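Local coordinates for aminopeptidase N (Francisella tularensis subsp. tularensis, PDB 5DLL), which probably helps degrade intracellular peptides as a zinc-dependent aminopeptidase of the M1 family, releasing amino acids, preferably alanine, from peptide N-termini, at residues A672-K675 and L676-V679; A653-Q656 and Q657-N661. All blocks are in the same frame, centred on the assembly; numbering follows the deposited sequence.

Both interactions lie within the C-terminal helical region of ARM-repeat type, on helices that follow each other in the chain. Interaction 2 comes first, at the end of helix 648-658 and the turn leaving it; interaction 1 lies within helix 668-685. Their centres are about 9 Å apart, and the helices meet directly: L676 CD2 packs on V654 CG1 at 3.6 Å, and the Y655 ring reaches the backbone of K677. Each contact is local to its own helix, yet the faces they present form part of the interface between the two helices. Interaction 1 is mostly buried, whereas interaction 2 is only partly so; both are remote from the zinc and sodium sites.

Interaction 1. Residues A672-K675 and L676-V679; sequences AKRK and LKGV
K677 lays its bent chain across R674 one helical turn earlier, CE lying 4.0 Å from R674 CA and 4.2 Å from R674 CG. The two side chains cross obliquely and meet through methylenes alone. Two torsions account for this: CG stands anti to the backbone N (chi1 171°), and the fold at chi3 (62°) returns CE over the R674 backbone.

Beneath the side chains runs the i to i+4 ladder of helix 668-685. K677 N donates to K673 O at 2.9 Å, and V679 N to K675 O at the same separation. L676 N reaches A672 O in a nearly straight bond (N-H...O 171°). The bond from G678 N to R674 O has the same 3.2 Å length as that from L676 N but is the more bent of the two. The L676 side chain leads away from the preceding turn and packs against I608 and S609 of helix 605-612.

Past their methylenes, the two basic ends part company. R674 NE forms a salt bridge with D297, the first residue of helix 297-312, which also carries the zinc ligand H309; R674 NH2 bonds to S665 O. The R674-D297 salt bridge ties the C-terminal helical region to the peptidase region. K677 NZ forms its salt bridge with D709 of helix 707-717. The cationic atoms R674 NE and K677 NZ remain 6.4 Å apart, each with its own carboxylate, an arrangement that should offset their mutual repulsion and probably keeps both groups charged while only their hydrocarbon parts touch.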
loop_
_atom_site.group_PDB
_atom_site.type_symbol
_atom_site.label_atom_id
_atom_site.label_comp_id
_atom_site.label_asym_id
_atom_site.label_seq_id
_atom_site.Cartn_x
_atom_site.Cartn_y
_atom_site.Cartn_z
ATOM N N ALA A 672 9.064 15.914 -12.094
ATOM C CA ALA A 672 10.151 16.239 -11.160
ATOM C C ALA A 672 10.427 17.738 -11.088
ATOM O O ALA A 672 10.792 18.260 -10.031
ATOM C CB ALA A 672 11.420 15.499 -11.554
ATOM N N LYS A 673 10.263 18.409 -12.228
ATOM C CA LYS A 673 10.410 19.867 -12.339
ATOM C C LYS A 673 9.386 20.546 -11.428
ATOM O O LYS A 673 9.737 21.415 -10.626
ATOM C CB LYS A 673 10.195 20.310 -13.800
ATOM C CG LYS A 673 11.189 21.322 -14.360
ATOM C CD LYS A 673 11.278 21.188 -15.882
ATOM C CE LYS A 673 11.737 22.460 -16.591
ATOM N NZ LYS A 673 13.210 22.691 -16.584
ATOM N N ARG A 674 8.131 20.107 -11.544
ATOM C CA ARG A 674 7.003 20.696 -10.813
ATOM C C ARG A 674 7.103 20.596 -9.296
ATOM O O ARG A 674 6.561 21.442 -8.582
ATOM C CB ARG A 674 5.679 20.060 -11.254
ATOM C CG ARG A 674 5.031 20.721 -12.459
ATOM C CD ARG A 674 3.628 20.184 -12.690
ATOM N NE ARG A 674 3.650 18.795 -13.147
ATOM C CZ ARG A 674 3.790 18.408 -14.416
ATOM N NH1 ARG A 674 3.919 19.300 -15.393
ATOM N NH2 ARG A 674 3.796 17.113 -14.714
ATOM N N LYS A 675 7.768 19.565 -8.792
ATOM C CA LYS A 675 7.874 19.419 -7.344
ATOM C C LYS A 675 9.082 20.151 -6.770
ATOM O O LYS A 675 8.984 20.719 -5.684
ATOM C CB LYS A 675 7.814 17.958 -6.895
ATOM C CG LYS A 675 8.848 17.018 -7.480
ATOM C CD LYS A 675 8.626 15.604 -6.960
ATOM C CE LYS A 675 7.314 15.004 -7.456
ATOM N NZ LYS A 675 7.164 13.573 -7.081
ATOM N N LEU A 676 10.202 20.171 -7.491
ATOM C CA LEU A 676 11.323 21.027 -7.089
ATOM C C LEU A 676 10.892 22.492 -7.142
ATOM O O LEU A 676 11.252 23.284 -6.268
ATOM C CB LEU A 676 12.553 20.823 -7.976
ATOM C CG LEU A 676 13.772 21.653 -7.543
ATOM C CD1 LEU A 676 14.238 21.233 -6.157
ATOM C CD2 LEU A 676 14.920 21.557 -8.535
ATOM N N LYS A 677 10.128 22.840 -8.177
ATOM C CA LYS A 677 9.505 24.157 -8.268
ATOM C C LYS A 677 8.700 24.473 -7.004
ATOM O O LYS A 677 8.785 25.579 -6.472
ATOM C CB LYS A 677 8.604 24.233 -9.504
ATOM C CG LYS A 677 7.752 25.491 -9.561
ATOM C CD LYS A 677 7.091 25.690 -10.913
ATOM C CE LYS A 677 6.138 24.559 -11.250
ATOM N NZ LYS A 677 5.174 24.980 -12.304
ATOM N N GLY A 678 7.918 23.498 -6.538
ATOM C CA GLY A 678 7.116 23.644 -5.325
ATOM C C GLY A 678 7.942 23.777 -4.058
ATOM O O GLY A 678 7.613 24.583 -3.182
ATOM N N VAL A 679 9.007 22.983 -3.949
ATOM C CA VAL A 679 9.921 23.073 -2.805
ATOM C C VAL A 679 10.545 24.462 -2.738
ATOM O O VAL A 679 10.616 25.065 -1.667
ATOM C CB VAL A 679 11.042 22.015 -2.870
ATOM C CG1 VAL A 679 12.102 22.269 -1.797
ATOM C CG2 VAL A 679 10.455 20.620 -2.719
#

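Interaction 2. Residues A653-Q656 and Q657-N661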
loop_
_atom_site.group_PDB
_atom_site.type_symbol
_atom_site.label_atom_id
_atom_site.label_comp_id
_atom_site.label_asym_id
_atom_site.label_seq_id
_atom_site.Cartn_x
_atom_site.Cartn_y
_atom_site.Cartn_z
ATOM N N ALA A 653 15.983 31.573 -8.335
ATOM C CA ALA A 653 16.599 31.199 -9.613
ATOM C C ALA A 653 16.105 29.837 -10.095
ATOM O O ALA A 653 15.621 29.696 -11.225
ATOM C CB ALA A 653 18.117 31.190 -9.482
ATOM N N VAL A 654 16.217 28.844 -9.220
ATOM C CA VAL A 654 15.788 27.488 -9.537
ATOM C C VAL A 654 14.271 27.416 -9.739
ATOM O O VAL A 654 13.796 26.622 -10.546
ATOM C CB VAL A 654 16.240 26.478 -8.461
ATOM C CG1 VAL A 654 15.722 25.083 -8.778
ATOM C CG2 VAL A 654 17.761 26.450 -8.361
ATOM N N TYR A 655 13.510 28.244 -9.031
ATOM C CA TYR A 655 12.068 28.302 -9.265
ATOM C C TYR A 655 11.819 28.677 -10.716
ATOM O O TYR A 655 11.157 27.942 -11.439
ATOM C CB TYR A 655 11.367 29.308 -8.339
ATOM C CG TYR A 655 9.882 29.465 -8.636
ATOM C CD1 TYR A 655 8.943 28.605 -8.072
ATOM C CD2 TYR A 655 9.420 30.462 -9.497
ATOM C CE1 TYR A 655 7.588 28.736 -8.350
ATOM C CE2 TYR A 655 8.067 30.602 -9.782
ATOM C CZ TYR A 655 7.154 29.736 -9.206
ATOM O OH TYR A 655 5.811 29.869 -9.480
ATOM N N GLN A 656 12.369 29.812 -11.140
ATOM C CA GLN A 656 12.092 30.329 -12.482
ATOM C C GLN A 656 12.749 29.492 -13.585
ATOM O O GLN A 656 12.337 29.575 -14.743
ATOM C CB GLN A 656 12.449 31.828 -12.609
ATOM C CG GLN A 656 11.311 32.785 -12.216
ATOM C CD GLN A 656 10.077 32.694 -13.121
ATOM O OE1 GLN A 656 10.184 32.453 -14.319
ATOM N NE2 GLN A 656 8.902 32.899 -12.549
ATOM N N GLN A 657 13.737 28.670 -13.235
ATOM C CA GLN A 657 14.299 27.716 -14.198
ATOM C C GLN A 657 13.495 26.404 -14.256
ATOM O O GLN A 657 13.591 25.658 -15.232
ATOM C CB GLN A 657 15.793 27.476 -13.933
ATOM C CG GLN A 657 16.157 26.231 -13.143
ATOM C CD GLN A 657 17.640 26.168 -12.806
ATOM O OE1 GLN A 657 18.354 27.177 -12.861
ATOM N NE2 GLN A 657 18.111 24.977 -12.454
ATOM N N CYS A 658 12.712 26.128 -13.214
ATOM C CA CYS A 658 11.742 25.026 -13.228
ATOM C C CYS A 658 10.370 25.470 -13.743
ATOM O O CYS A 658 9.594 24.646 -14.224
ATOM C CB CYS A 658 11.584 24.433 -11.828
ATOM S SG CYS A 658 13.078 23.667 -11.155
ATOM N N ASN A 659 10.080 26.767 -13.633
ATOM C CA ASN A 659 8.799 27.339 -14.051
ATOM C C ASN A 659 8.778 27.587 -15.555
ATOM O O ASN A 659 8.771 28.734 -16.013
ATOM C CB ASN A 659 8.543 28.647 -13.287
ATOM C CG ASN A 659 7.181 29.256 -13.582
ATOM O OD1 ASN A 659 7.073 30.459 -13.811
ATOM N ND2 ASN A 659 6.139 28.434 -13.572
ATOM N N ASP A 660 8.770 26.501 -16.322
ATOM C CA ASP A 660 8.849 26.588 -17.779
ATOM C C ASP A 660 7.449 26.747 -18.379
ATOM O O ASP A 660 6.452 26.769 -17.653
ATOM C CB ASP A 660 9.608 25.381 -18.356
ATOM C CG ASP A 660 8.777 24.114 -18.391
ATOM O OD1 ASP A 660 7.962 23.972 -19.318
ATOM O OD2 ASP A 660 8.952 23.246 -17.513
ATOM N N ASN A 661 7.388 26.864 -19.701
ATOM C CA ASN A 661 6.162 27.227 -20.401
ATOM C C ASN A 661 5.641 26.106 -21.322
ATOM O O ASN A 661 4.952 26.366 -22.310
ATOM C CB ASN A 661 6.436 28.508 -21.201
ATOM C CG ASN A 661 5.187 29.330 -21.457
ATOM O OD1 ASN A 661 4.089 28.980 -21.027
ATOM N ND2 ASN A 661 5.355 30.435 -22.170
#
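Y655 O accepts the last i to i+4 bond of this stretch, from N659 N at 2.7 Å, where helix 648-658 gives way to an inverse gamma turn centred on N659. The same oxygen takes a second, weak bond from C658 N. That amide is shared: its other acceptor is V654 O, at 2.9 Å. Two residues earlier, Q657 N donates to A653 O, also at 2.9 Å. In the turn itself, D660 N makes a weak bond to C658 O, while D660 OD1 accepts the amide of K662 just beyond. Q657 O, at the helix end, probably receives a hydrogen bond from K673 NZ of helix 668-685.

Among the side chains, N659 points back at the final helical turn, where it meets Y655 and Q656. A chi1 of -176° swings CG back beside the carbonyl carbon, and the amide runs alongside the Y655 ring, the planes 28° apart; CB approaches ring atom CE2 to 4.0 Å. The Q656 amide runs beside it in the same direction but stands almost perpendicular (planes 88° apart), with Q656 NE2 3.3 Å from N659 OD1. The Y655 ring also touches L696 and L700 of helix 691-703, so N659 abuts a ring that packs between helices. On the buried flank, V654 CG1 touches C658 SG at 3.8 Å, an apolar contact between side chains.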